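Local coordinates for haloacid dehalogenase-like hydrolase (Bacteroides thetaiotaomicron, PDB 2RBK), which probably acts as a magnesium-dependent phosphatase of the haloacid dehalogenase superfamily, at residues T43-K47 with A48-N52; F106-E109 with H110-S113; T187-K190 with G191-I195; F199-K202 with L203-M207; N214-S217 with M218-A222. All blocks are in the same frame, centred on the assembly; numbering follows the deposited sequence.

Contact 1: residues T43-K47 with A48-N52; sequences TGRPK and AIINN. With VN4 (oxido(dioxo)vanadium), chain C.
The loop leaving strand 38-42, where HAD phosphatases carry their motif II threonine, folds back so that R45 reaches the turn at I49. T43 OG1 donates to VN4 O1 (2.8 Å) while accepting from R45 N, an ST turn that holds the hydroxyl pointing at the vanadate. G44 N binds VN4 O3 at 2.9 Å, and glycine suits this place because a side chain would crowd that oxygen. R45 runs straight from CG to NE, bringing NH1 to I49 O at 2.8 Å, near the guanidinium plane but clearly bent (144°). N52 ND2 sits over one face of that group, 3.4 Å from R45 CZ. Water 1 joins R45 NH1 to N51 OD1, while N51 ND2 is bonded to H130 O. R45 NE forms a salt bridge with D10, which holds the magnesium, tying the turn to the metal site. Apolar groups fill the bend: T43 CG2 and I50 CD1 meet tip to tip at 3.8 Å, and P46 CD lies 3.7 Å from I49 CG1. Backbone bonds from T43 and R45 reach strand 64-67 and the loop beyond it, while P46, A48 and I49 rest on I112 of strand 112-115.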
loop_
_atom_site.group_PDB
_atom_site.type_symbol
_atom_site.label_atom_id
_atom_site.label_comp_id
_atom_site.label_asym_id
_atom_site.label_seq_id
_atom_site.Cartn_x
_atom_site.Cartn_y
_atom_site.Cartn_z
ATOM N N THR A 43 0.749 -1.502 2.727
ATOM C CA THR A 43 -0.169 -0.703 1.938
ATOM C C THR A 43 0.488 0.555 1.407
ATOM O O THR A 43 1.388 1.135 1.995
ATOM C CB THR A 43 -1.423 -0.387 2.787
ATOM O OG1 THR A 43 -2.384 0.338 2.025
ATOM C CG2 THR A 43 -1.096 0.467 4.009
ATOM N N GLY A 44 -0.050 1.018 0.251
ATOM C CA GLY A 44 0.190 2.326 -0.236
ATOM C C GLY A 44 -0.503 3.400 0.541
ATOM O O GLY A 44 -0.158 4.595 0.494
ATOM N N ARG A 45 -1.565 3.080 1.291
ATOM C CA ARG A 45 -2.239 4.093 2.060
ATOM C C ARG A 45 -1.353 4.615 3.172
ATOM O O ARG A 45 -0.667 3.838 3.844
ATOM C CB ARG A 45 -3.499 3.525 2.707
ATOM C CG ARG A 45 -4.613 3.136 1.812
ATOM C CD ARG A 45 -5.819 2.606 2.551
ATOM N NE ARG A 45 -6.913 2.243 1.650
ATOM C CZ ARG A 45 -8.140 2.746 1.684
ATOM N NH1 ARG A 45 -8.507 3.675 2.572
ATOM N NH2 ARG A 45 -9.003 2.286 0.786
ATOM N N PRO A 46 -1.396 5.927 3.448
ATOM C CA PRO A 46 -0.916 6.443 4.730
ATOM C C PRO A 46 -1.848 6.033 5.856
ATOM O O PRO A 46 -3.060 5.863 5.637
ATOM C CB PRO A 46 -0.869 7.937 4.558
ATOM C CG PRO A 46 -1.824 8.191 3.476
ATOM C CD PRO A 46 -1.884 7.012 2.561
ATOM N N LYS A 47 -1.336 5.962 7.073
ATOM C CA LYS A 47 -2.151 5.627 8.226
ATOM C C LYS A 47 -3.375 6.507 8.323
ATOM O O LYS A 47 -4.465 6.038 8.744
ATOM C CB LYS A 47 -1.291 5.743 9.496
ATOM C CG LYS A 47 -1.958 5.327 10.793
ATOM C CD LYS A 47 -1.117 5.668 11.986
ATOM C CE LYS A 47 -1.744 5.328 13.343
ATOM N NZ LYS A 47 -0.713 5.582 14.399
ATOM N N ALA A 48 -3.249 7.792 7.980
ATOM C CA ALA A 48 -4.312 8.739 8.069
ATOM C C ALA A 48 -5.577 8.315 7.289
ATOM O O ALA A 48 -6.654 8.774 7.685
ATOM C CB ALA A 48 -3.938 10.167 7.560
ATOM N N ILE A 49 -5.454 7.461 6.283
ATOM C CA ILE A 49 -6.632 7.041 5.524
ATOM C C ILE A 49 -6.849 5.532 5.642
ATOM O O ILE A 49 -7.643 4.987 4.879
ATOM C CB ILE A 49 -6.590 7.503 4.061
ATOM C CG1 ILE A 49 -5.553 6.796 3.213
ATOM C CG2 ILE A 49 -6.459 9.018 4.014
ATOM C CD1 ILE A 49 -5.588 7.142 1.754
ATOM N N ILE A 50 -6.214 4.854 6.609
ATOM C CA ILE A 50 -6.513 3.429 6.859
ATOM C C ILE A 50 -7.735 3.392 7.756
ATOM O O ILE A 50 -7.650 3.305 9.001
ATOM C CB ILE A 50 -5.303 2.679 7.431
ATOM C CG1 ILE A 50 -4.144 2.732 6.475
ATOM C CG2 ILE A 50 -5.718 1.236 7.740
ATOM C CD1 ILE A 50 -2.872 2.097 6.985
ATOM N N ASN A 51 -8.912 3.479 7.146
ATOM C CA ASN A 51 -10.207 3.590 7.815
ATOM C C ASN A 51 -11.029 2.330 7.569
ATOM O O ASN A 51 -12.218 2.335 7.877
ATOM C CB ASN A 51 -10.977 4.837 7.346
ATOM C CG ASN A 51 -11.484 4.684 5.916
ATOM O OD1 ASN A 51 -10.995 3.883 5.126
ATOM N ND2 ASN A 51 -12.493 5.474 5.523
ATOM N N ASN A 52 -10.415 1.269 7.050
ATOM C CA ASN A 52 -11.166 0.097 6.533
ATOM C C ASN A 52 -10.713 -1.197 7.165
ATOM O O ASN A 52 -11.098 -2.264 6.703
ATOM C CB ASN A 52 -11.085 0.109 5.006
ATOM C CG ASN A 52 -9.682 0.036 4.446
ATOM O OD1 ASN A 52 -8.693 0.103 5.221
ATOM N ND2 ASN A 52 -9.610 -0.009 3.120
HETATM V V VN4 C . -2.949 -1.469 -1.194
HETATM O O1 VN4 C . -3.591 -1.477 0.341
HETATM O O2 VN4 C . -3.924 -1.953 -2.577
HETATM O O3 VN4 C . -1.531 -0.428 -1.724
HETATM O O HOH W 1 -11.466 3.184 2.802
HETATM O O HOH W 2 -3.780 0.484 -1.117
#

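Contact 2: residues F106-E109 with H110-S113; sequences FVEE and HNIS
F106 and S113 face each other as an antiparallel hydrogen-bonded pair, F106 N giving to S113 O at 2.9 Å and S113 N to F106 O at 3.0 Å. Nearer the turn, E108 N adds a third backbone bond, to N111 O at 2.8 Å. Water 3 is held by F106 O, E108 OE2 and the S113 hydroxyl, and E108 OE2 also forms a salt bridge with K145. At the turn, E109 CG lies over the face of the H110 ring, 3.7 Å from its centroid, a CH-pi contact. With CG anti to the backbone N (chi1 -174°) and the chain extended, the E109 carboxylate stacks on the imidazole, the planes 13° apart. K82 and Y72 of the large sheet hold it, at OE1 and OE2 respectively. Replacing E109 with an alanine would probably leave K82 without its charge partner and the H110 ring free to turn. On the opposite face from F106 and S113, V107 CG2 touches I112 CG1 at 4.1 Å, two beta-branched side chains, a type that suits extended strands, side by side. The whole is a beta hairpin in a three-stranded antiparallel sheet, 112-115 its edge strand and 104-107 the middle one.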
loop_
_atom_site.group_PDB
_atom_site.type_symbol
_atom_site.label_atom_id
_atom_site.label_comp_id
_atom_site.label_asym_id
_atom_site.label_seq_id
_atom_site.Cartn_x
_atom_site.Cartn_y
_atom_site.Cartn_z
ATOM N N PHE A 106 -0.522 15.166 -1.075
ATOM C CA PHE A 106 0.796 15.284 -0.439
ATOM C C PHE A 106 0.684 14.823 0.981
ATOM O O PHE A 106 -0.110 15.405 1.752
ATOM C CB PHE A 106 1.332 16.722 -0.519
ATOM C CG PHE A 106 1.604 17.202 -1.923
ATOM C CD1 PHE A 106 0.581 17.716 -2.711
ATOM C CD2 PHE A 106 2.869 17.124 -2.477
ATOM C CE1 PHE A 106 0.830 18.116 -3.982
ATOM C CE2 PHE A 106 3.112 17.570 -3.741
ATOM C CZ PHE A 106 2.073 18.057 -4.525
ATOM N N VAL A 107 1.432 13.812 1.371
ATOM C CA VAL A 107 1.327 13.210 2.671
ATOM C C VAL A 107 2.594 13.511 3.481
ATOM O O VAL A 107 3.704 13.184 3.038
ATOM C CB VAL A 107 1.123 11.668 2.607
ATOM C CG1 VAL A 107 0.729 11.213 3.994
ATOM C CG2 VAL A 107 0.139 11.268 1.558
ATOM N N GLU A 108 2.413 14.106 4.638
ATOM C CA GLU A 108 3.448 14.357 5.627
ATOM C C GLU A 108 3.289 13.320 6.728
ATOM O O GLU A 108 2.346 12.546 6.757
ATOM C CB GLU A 108 3.301 15.751 6.194
ATOM C CG GLU A 108 3.421 16.858 5.149
ATOM C CD GLU A 108 2.921 18.157 5.727
ATOM O OE1 GLU A 108 3.609 18.898 6.421
ATOM O OE2 GLU A 108 1.725 18.435 5.517
ATOM N N GLU A 109 4.237 13.301 7.684
ATOM C CA GLU A 109 4.144 12.322 8.755
ATOM C C GLU A 109 2.818 12.405 9.519
ATOM O O GLU A 109 2.247 11.369 9.826
ATOM C CB GLU A 109 5.328 12.528 9.704
ATOM C CG GLU A 109 5.361 11.446 10.750
ATOM C CD GLU A 109 6.520 11.370 11.698
ATOM O OE1 GLU A 109 7.252 12.364 11.828
ATOM O OE2 GLU A 109 6.722 10.276 12.330
ATOM N N HIS A 110 2.419 13.645 9.808
ATOM C CA HIS A 110 1.224 13.875 10.619
ATOM C C HIS A 110 0.223 14.822 9.994
ATOM O O HIS A 110 -0.654 15.378 10.694
ATOM C CB HIS A 110 1.608 14.424 12.011
ATOM C CG HIS A 110 2.504 13.564 12.788
ATOM N ND1 HIS A 110 2.151 12.277 13.175
ATOM C CD2 HIS A 110 3.749 13.835 13.255
ATOM C CE1 HIS A 110 3.183 11.768 13.876
ATOM N NE2 HIS A 110 4.150 12.680 13.930
ATOM N N ASN A 111 0.210 14.948 8.672
ATOM C CA ASN A 111 -0.830 15.700 7.947
ATOM C C ASN A 111 -0.961 15.110 6.570
ATOM O O ASN A 111 -0.024 14.483 6.059
ATOM C CB ASN A 111 -0.572 17.188 7.827
ATOM C CG ASN A 111 -0.673 17.906 9.140
ATOM O OD1 ASN A 111 -1.786 18.192 9.579
ATOM N ND2 ASN A 111 0.455 18.224 9.699
ATOM N N ILE A 112 -2.107 15.321 5.978
ATOM C CA ILE A 112 -2.400 14.894 4.620
ATOM C C ILE A 112 -3.190 16.033 3.943
ATOM O O ILE A 112 -4.072 16.601 4.571
ATOM C CB ILE A 112 -3.107 13.533 4.528
ATOM C CG1 ILE A 112 -3.222 13.042 3.092
ATOM C CG2 ILE A 112 -4.446 13.528 5.233
ATOM C CD1 ILE A 112 -3.756 11.582 2.941
ATOM N N SER A 113 -2.843 16.315 2.710
ATOM C CA SER A 113 -3.475 17.402 1.954
ATOM C C SER A 113 -3.681 17.017 0.524
ATOM O O SER A 113 -2.978 16.169 -0.020
ATOM C CB SER A 113 -2.544 18.625 1.992
ATOM O OG SER A 113 -2.103 18.979 3.247
HETATM O O HOH W 3 -0.038 17.387 3.866
HETATM O O HOH W 4 2.793 18.693 9.001
HETATM O O HOH W 5 6.638 12.645 15.192
#

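Contact 3: residues T187-K190 with G191-I195; sequences TKQK and GIDEI. With VN4 (oxido(dioxo)vanadium), chain C.
The salt bridge from K190 to E194, one helical turn on, is unusual in its approach: NZ meets OE2 at 2.7 Å from the anti side, 26° out of the carboxylate plane. Both chains have to bend for it. The kink of K190 at chi2 (62°) turns the amine toward E194, and E194 folds at its own chi2 to bring OE2 within range. Each charge has a second partner, K190 in a cation-pi contact with Y81 and E194 OE1 in a salt bridge with R197. Backbone bonds such as I192 N to K188 O (2.9 Å) run beneath. This is the opening of helix 188-199, with T187 at the N-cap; its OG1 accepts only weakly from Q189 N, at 3.3 Å, and is bonded to S217 OG as well. K188, in the first turn, probably corresponds to the motif III lysine of HAD enzymes. Its chain is extended beyond CG and carries NZ away from the helix to VN4 O3 at 3.1 Å, where D215 and A42 O also bind it; a lysine suits this place because it is long enough to reach the vanadate from the helix. G191 is packed closely, for a CB there would lie 3.2 Å from K188 O. Farther along the helix, water 6 links Q189 NE2 with D193 OD2, while D193 OD1 turns to H221. I192 faces inward, onto F6 and M218.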
loop_
_atom_site.group_PDB
_atom_site.type_symbol
_atom_site.label_atom_id
_atom_site.label_comp_id
_atom_site.label_asym_id
_atom_site.label_seq_id
_atom_site.Cartn_x
_atom_site.Cartn_y
_atom_site.Cartn_z
ATOM N N THR A 187 9.707 0.842 -1.478
ATOM C CA THR A 187 8.622 0.013 -1.953
ATOM C C THR A 187 8.220 -0.948 -0.848
ATOM O O THR A 187 8.908 -1.021 0.189
ATOM C CB THR A 187 8.944 -0.827 -3.227
ATOM O OG1 THR A 187 9.779 -1.872 -2.860
ATOM C CG2 THR A 187 9.638 0.040 -4.275
ATOM N N LYS A 188 7.169 -1.707 -1.051
ATOM C CA LYS A 188 6.789 -2.638 0.021
ATOM C C LYS A 188 7.881 -3.639 0.359
ATOM O O LYS A 188 7.897 -4.156 1.485
ATOM C CB LYS A 188 5.472 -3.301 -0.327
ATOM C CG LYS A 188 4.283 -2.370 -0.354
ATOM C CD LYS A 188 3.029 -3.038 -0.785
ATOM C CE LYS A 188 1.893 -2.025 -0.990
ATOM N NZ LYS A 188 0.566 -2.674 -1.195
ATOM N N GLN A 189 8.744 -3.963 -0.585
ATOM C CA GLN A 189 9.901 -4.835 -0.297
ATOM C C GLN A 189 10.766 -4.281 0.809
ATOM O O GLN A 189 11.253 -5.014 1.690
ATOM C CB GLN A 189 10.750 -5.059 -1.565
ATOM C CG GLN A 189 12.191 -5.392 -1.482
ATOM C CD GLN A 189 12.829 -5.743 -2.790
ATOM O OE1 GLN A 189 12.167 -5.684 -3.834
ATOM N NE2 GLN A 189 14.101 -6.180 -2.781
ATOM N N LYS A 190 11.056 -2.956 0.765
ATOM C CA LYS A 190 11.791 -2.282 1.851
ATOM C C LYS A 190 11.058 -2.440 3.147
ATOM O O LYS A 190 11.650 -2.669 4.211
ATOM C CB LYS A 190 11.954 -0.786 1.504
ATOM C CG LYS A 190 12.500 0.111 2.616
ATOM C CD LYS A 190 13.853 -0.247 3.070
ATOM C CE LYS A 190 14.491 0.924 3.859
ATOM N NZ LYS A 190 15.828 0.573 4.430
ATOM N N GLY A 191 9.720 -2.290 3.113
ATOM C CA GLY A 191 8.930 -2.460 4.310
ATOM C C GLY A 191 9.100 -3.857 4.921
ATOM O O GLY A 191 9.260 -3.973 6.133
ATOM N N ILE A 192 9.073 -4.890 4.076
ATOM C CA ILE A 192 9.297 -6.226 4.593
ATOM C C ILE A 192 10.621 -6.317 5.294
ATOM O O ILE A 192 10.748 -6.831 6.391
ATOM C CB ILE A 192 9.195 -7.298 3.464
ATOM C CG1 ILE A 192 7.727 -7.445 3.055
ATOM C CG2 ILE A 192 9.811 -8.600 3.923
ATOM C CD1 ILE A 192 7.460 -8.476 1.962
ATOM N N ASP A 193 11.671 -5.778 4.650
ATOM C CA ASP A 193 13.010 -5.855 5.232
ATOM C C ASP A 193 13.052 -5.188 6.598
ATOM O O ASP A 193 13.676 -5.693 7.516
ATOM C CB ASP A 193 14.015 -5.198 4.299
ATOM C CG ASP A 193 14.293 -5.981 3.041
ATOM O OD1 ASP A 193 13.948 -7.202 3.027
ATOM O OD2 ASP A 193 14.863 -5.352 2.119
ATOM N N GLU A 194 12.397 -4.039 6.731
ATOM C CA GLU A 194 12.408 -3.309 8.015
ATOM C C GLU A 194 11.648 -4.063 9.083
ATOM O O GLU A 194 12.105 -4.185 10.214
ATOM C CB GLU A 194 11.878 -1.893 7.795
ATOM C CG GLU A 194 12.800 -1.049 6.916
ATOM C CD GLU A 194 14.149 -0.803 7.534
ATOM O OE1 GLU A 194 14.230 -0.747 8.785
ATOM O OE2 GLU A 194 15.141 -0.664 6.775
ATOM N N ILE A 195 10.476 -4.590 8.740
ATOM C CA ILE A 195 9.702 -5.331 9.721
ATOM C C ILE A 195 10.462 -6.579 10.186
ATOM O O ILE A 195 10.543 -6.844 11.378
ATOM C CB ILE A 195 8.340 -5.720 9.154
ATOM C CG1 ILE A 195 7.410 -4.474 8.991
ATOM C CG2 ILE A 195 7.658 -6.846 9.927
ATOM C CD1 ILE A 195 6.843 -3.938 10.291
HETATM V V VN4 C . -2.949 -1.469 -1.194
HETATM O O1 VN4 C . -3.591 -1.477 0.341
HETATM O O2 VN4 C . -3.924 -1.953 -2.577
HETATM O O3 VN4 C . -1.531 -0.428 -1.724
HETATM O O HOH W 6 15.772 -6.002 -0.337
HETATM O O HOH W 2 -3.780 0.484 -1.117
#

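Contact 4: residues F199-K202 with L203-M207; sequences FGIK and LEETM
E205 doubles back under the turn, its OE2 lying 3.8 Å from I201 CG2 and its CB 3.4 Å from K202 O. With CG opposite the carbonyl carbon (chi1 -60°) and the chain extended beyond it, OE2 reaches the backbone N-H of K202 at 2.9 Å in an almost straight bond (173°), met on the anti side of the carboxylate. In return, E205 N gives to K202 O at 2.9 Å, closing the short 3-10 turn that leads from helix 188-199, by way of G200, whose positive phi favours glycine, into strand 206-210. L203 O receives two bonds from T206, from N at 3.2 Å and from OG1 at 2.7 Å, the hydroxyl also accepting from A223 N. I201 and L203 supply the apolar side, resting on I196 of the helix. An alanine in place of E205 would probably leave K202 N without its acceptor and the turn less firmly fixed. Water 7 bridges G200 O to E205 OE2, so that oxygen has two donors. The carboxylate therefore works here chiefly as a hydrogen-bond acceptor for the main chain.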
loop_
_atom_site.group_PDB
_atom_site.type_symbol
_atom_site.label_atom_id
_atom_site.label_comp_id
_atom_site.label_asym_id
_atom_site.label_seq_id
_atom_site.Cartn_x
_atom_site.Cartn_y
_atom_site.Cartn_z
ATOM N N PHE A 199 11.850 -7.912 14.072
ATOM C CA PHE A 199 11.403 -9.123 14.713
ATOM C C PHE A 199 12.429 -10.264 14.660
ATOM O O PHE A 199 12.192 -11.295 15.256
ATOM C CB PHE A 199 10.085 -9.642 14.131
ATOM C CG PHE A 199 8.885 -8.835 14.585
ATOM C CD1 PHE A 199 8.451 -7.691 13.924
ATOM C CD2 PHE A 199 8.193 -9.241 15.704
ATOM C CE1 PHE A 199 7.361 -6.991 14.400
ATOM C CE2 PHE A 199 7.097 -8.502 16.187
ATOM C CZ PHE A 199 6.704 -7.395 15.489
ATOM N N GLY A 200 13.545 -10.133 14.019
ATOM C CA GLY A 200 14.504 -11.242 13.905
ATOM C C GLY A 200 14.020 -12.360 12.979
ATOM O O GLY A 200 14.511 -13.510 13.120
ATOM N N ILE A 201 13.110 -12.063 12.095
ATOM C CA ILE A 201 12.575 -13.026 11.131
ATOM C C ILE A 201 13.433 -13.012 9.887
ATOM O O ILE A 201 13.875 -11.948 9.480
ATOM C CB ILE A 201 11.089 -12.727 10.887
ATOM C CG1 ILE A 201 10.291 -12.990 12.158
ATOM C CG2 ILE A 201 10.527 -13.485 9.703
ATOM C CD1 ILE A 201 8.828 -12.580 12.125
ATOM N N LYS A 202 13.671 -14.187 9.290
ATOM C CA LYS A 202 14.427 -14.248 8.081
ATOM C C LYS A 202 13.538 -14.085 6.854
ATOM O O LYS A 202 12.354 -14.435 6.888
ATOM C CB LYS A 202 15.171 -15.587 7.952
ATOM C CG LYS A 202 16.121 -15.913 9.073
ATOM C CD LYS A 202 17.201 -14.916 9.243
ATOM C CE LYS A 202 18.236 -14.634 8.244
ATOM N NZ LYS A 202 19.379 -13.934 8.990
ATOM N N LEU A 203 14.137 -13.558 5.776
ATOM C CA LEU A 203 13.351 -13.383 4.537
ATOM C C LEU A 203 12.750 -14.711 4.083
ATOM O O LEU A 203 11.627 -14.756 3.524
ATOM C CB LEU A 203 14.252 -12.811 3.452
ATOM C CG LEU A 203 13.515 -12.402 2.167
ATOM C CD1 LEU A 203 12.509 -11.313 2.426
ATOM C CD2 LEU A 203 14.549 -11.973 1.114
ATOM N N GLU A 204 13.456 -15.806 4.324
ATOM C CA GLU A 204 12.998 -17.117 3.885
ATOM C C GLU A 204 11.786 -17.587 4.665
ATOM O O GLU A 204 11.196 -18.639 4.319
ATOM C CB GLU A 204 14.198 -18.090 3.990
ATOM C CG GLU A 204 15.419 -17.838 3.139
ATOM C CD GLU A 204 16.112 -16.482 3.214
ATOM O OE1 GLU A 204 16.348 -16.145 4.422
ATOM O OE2 GLU A 204 16.209 -15.832 2.068
ATOM N N GLU A 205 11.335 -16.855 5.680
ATOM C CA GLU A 205 10.190 -17.156 6.534
ATOM C C GLU A 205 9.025 -16.214 6.289
ATOM O O GLU A 205 8.141 -16.062 7.140
ATOM C CB GLU A 205 10.642 -17.106 7.995
ATOM C CG GLU A 205 11.735 -18.078 8.376
ATOM C CD GLU A 205 12.383 -17.823 9.743
ATOM O OE1 GLU A 205 12.747 -18.837 10.392
ATOM O OE2 GLU A 205 12.583 -16.647 10.239
ATOM N N THR A 206 8.991 -15.526 5.133
ATOM C CA THR A 206 7.972 -14.531 4.834
ATOM C C THR A 206 7.001 -14.999 3.755
ATOM O O THR A 206 7.372 -15.758 2.846
ATOM C CB THR A 206 8.610 -13.212 4.381
ATOM O OG1 THR A 206 9.368 -13.380 3.184
ATOM C CG2 THR A 206 9.498 -12.642 5.484
ATOM N N MET A 207 5.789 -14.472 3.806
ATOM C CA MET A 207 4.774 -14.689 2.791
ATOM C C MET A 207 4.053 -13.367 2.571
ATOM O O MET A 207 3.659 -12.708 3.545
ATOM C CB MET A 207 3.785 -15.757 3.249
ATOM C CG MET A 207 2.710 -16.125 2.216
ATOM S SD MET A 207 1.628 -17.454 2.763
ATOM C CE MET A 207 2.744 -18.849 2.601
HETATM O O HOH W 7 14.094 -16.271 12.494
#

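Contact 5: residues N214-S217 with M218-A222; sequences NDIS and MLRHA. With VN4 (oxido(dioxo)vanadium), chain C.
D215 and M218 make up the tightly packed side of this short helix, whereas R220 lies on its exposed one. M218 CE comes to 3.5 Å from D215 OD1, the two chains lying alongside each other; its CG stands between backbone N and carbonyl carbon (chi1 73°), from where the extended thioether runs back toward the active site. D215 OD2 is gripped by the backbone N-H groups of D211 and G212, OD1 by K188. L219 N gives to D215 O at 2.9 Å, and L219 CG packs on that oxygen at 3.3 Å. Helix 216-221 belongs to a beta-alpha-beta unit with strands 206-210 and 224-227, and the loop before it probably corresponds to the acidic motif IV of HAD enzymes: D211 holds the magnesium here, and D215 is a magnesium ligand in another structure of this protein. N214 sends ND2 to VN4 O3 at 2.9 Å, nearly straight (164°), and N69 OD1 fixes the same amide. Water 8 bridges N214 O, S217 OG and M218 N (2.8 Å). Toward helix 188-199, H221 N bends to S217 O (138°), its ring bonded to D193. On the loose side I216 CG2 runs alongside R220, 4.1 Å from its NE, while I216 also rests on helix 233-238. R220 is modelled in two conformers, and its long charged chain suits a place near solvent.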
loop_
_atom_site.group_PDB
_atom_site.type_symbol
_atom_site.label_atom_id
_atom_site.label_comp_id
_atom_site.label_asym_id
_atom_site.label_seq_id
_atom_site.Cartn_x
_atom_site.Cartn_y
_atom_site.Cartn_z
ATOM N N ASN A 214 1.789 -2.314 -7.353
ATOM C CA ASN A 214 2.652 -1.892 -6.267
ATOM C C ASN A 214 2.957 -3.013 -5.258
ATOM O O ASN A 214 3.664 -2.774 -4.296
ATOM C CB ASN A 214 2.114 -0.666 -5.525
ATOM C CG ASN A 214 0.866 -0.909 -4.675
ATOM O OD1 ASN A 214 0.090 -1.802 -5.056
ATOM N ND2 ASN A 214 0.614 -0.118 -3.634
ATOM N N ASP A 215 2.425 -4.234 -5.533
ATOM C CA ASP A 215 2.735 -5.397 -4.768
ATOM C C ASP A 215 3.794 -6.264 -5.431
ATOM O O ASP A 215 4.263 -7.218 -4.806
ATOM C CB ASP A 215 1.472 -6.255 -4.561
ATOM C CG ASP A 215 0.386 -5.501 -3.835
ATOM O OD1 ASP A 215 0.775 -4.832 -2.813
ATOM O OD2 ASP A 215 -0.787 -5.604 -4.222
ATOM N N ILE A 216 4.125 -6.004 -6.685
ATOM C CA ILE A 216 5.018 -6.914 -7.404
ATOM C C ILE A 216 6.347 -7.076 -6.689
ATOM O O ILE A 216 6.847 -8.197 -6.577
ATOM C CB ILE A 216 5.156 -6.439 -8.878
ATOM C CG1 ILE A 216 3.879 -6.779 -9.627
ATOM C CG2 ILE A 216 6.389 -7.008 -9.546
ATOM C CD1 ILE A 216 3.793 -6.180 -11.047
ATOM N N SER A 217 6.940 -5.969 -6.203
ATOM C CA SER A 217 8.258 -6.143 -5.572
ATOM C C SER A 217 8.131 -7.007 -4.329
ATOM O O SER A 217 9.035 -7.843 -4.086
ATOM C CB SER A 217 8.956 -4.849 -5.305
ATOM O OG SER A 217 8.279 -4.052 -4.372
ATOM N N MET A 218 7.094 -6.877 -3.524
ATOM C CA MET A 218 6.980 -7.752 -2.343
ATOM C C MET A 218 6.552 -9.172 -2.683
ATOM O O MET A 218 6.893 -10.082 -1.905
ATOM C CB MET A 218 6.098 -7.165 -1.233
ATOM C CG MET A 218 4.609 -7.149 -1.457
ATOM S SD MET A 218 3.781 -6.818 0.108
ATOM C CE MET A 218 2.063 -6.954 -0.400
ATOM N N LEU A 219 5.827 -9.388 -3.769
ATOM C CA LEU A 219 5.476 -10.736 -4.234
ATOM C C LEU A 219 6.758 -11.486 -4.644
ATOM O O LEU A 219 6.872 -12.677 -4.392
ATOM C CB LEU A 219 4.478 -10.679 -5.365
ATOM C CG LEU A 219 3.076 -10.248 -4.941
ATOM C CD1 LEU A 219 2.166 -9.930 -6.118
ATOM C CD2 LEU A 219 2.400 -11.283 -4.079
ATOM N N ARG A 220 7.676 -10.782 -5.304
ATOM C CA ARG A 220 8.934 -11.380 -5.720
ATOM C C ARG A 220 9.871 -11.558 -4.534
ATOM O O ARG A 220 10.632 -12.520 -4.473
ATOM C CB ARG A 220 9.557 -10.545 -6.845
ATOM C CG ARG A 220 8.811 -10.642 -8.157
ATOM C CD ARG A 220 9.589 -10.108 -9.356
ATOM N NE ARG A 220 8.800 -10.192 -10.583
ATOM C CZ ARG A 220 8.520 -11.229 -11.347
ATOM N NH1 ARG A 220 9.031 -12.418 -10.980
ATOM N NH2 ARG A 220 7.772 -11.126 -12.441
ATOM N N HIS A 221 9.882 -10.609 -3.583
ATOM C CA HIS A 221 10.864 -10.576 -2.518
ATOM C C HIS A 221 10.567 -11.516 -1.391
ATOM O O HIS A 221 11.500 -12.143 -0.817
ATOM C CB HIS A 221 10.977 -9.145 -2.009
ATOM C CG HIS A 221 12.080 -8.906 -1.004
ATOM N ND1 HIS A 221 13.400 -9.131 -1.325
ATOM C CD2 HIS A 221 11.997 -8.385 0.267
ATOM C CE1 HIS A 221 14.097 -8.772 -0.233
ATOM N NE2 HIS A 221 13.298 -8.321 0.697
ATOM N N ALA A 222 9.314 -11.628 -0.979
ATOM C CA ALA A 222 8.945 -12.577 0.053
ATOM C C ALA A 222 9.284 -13.996 -0.390
ATOM O O ALA A 222 9.368 -14.298 -1.581
ATOM C CB ALA A 222 7.466 -12.467 0.376
HETATM V V VN4 C . -2.949 -1.469 -1.194
HETATM O O1 VN4 C . -3.591 -1.477 0.341
HETATM O O2 VN4 C . -3.924 -1.953 -2.577
HETATM O O3 VN4 C . -1.531 -0.428 -1.724
HETATM O O HOH W 8 5.742 -4.382 -3.505
HETATM O O HOH W 2 -3.780 0.484 -1.117
#

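In the fold
Each contact joins neighbours in sequence, so none closes a long loop and none nests in or crosses another; they follow in series. Contact 1, after strand 38-42, meets contact 2, the hairpin of strands 104-107 and 112-115 in the small sheet, through P46 and I49 against V107 and I112. Contacts 3, 4 and 5 then run through helix 188-199, the turn into strand 206-210 and helix 216-221 on the large sheet. I192 touches L203 between contacts 3 and 4; D193 with H221, and K188 with D215, tie contact 3 to contact 5; T206 and A222 join contacts 4 and 5. Contacts 1, 3 and 5 converge on the vanadate, which contacts 2 and 4 do not touch; the centres of those two are about 31 Å apart.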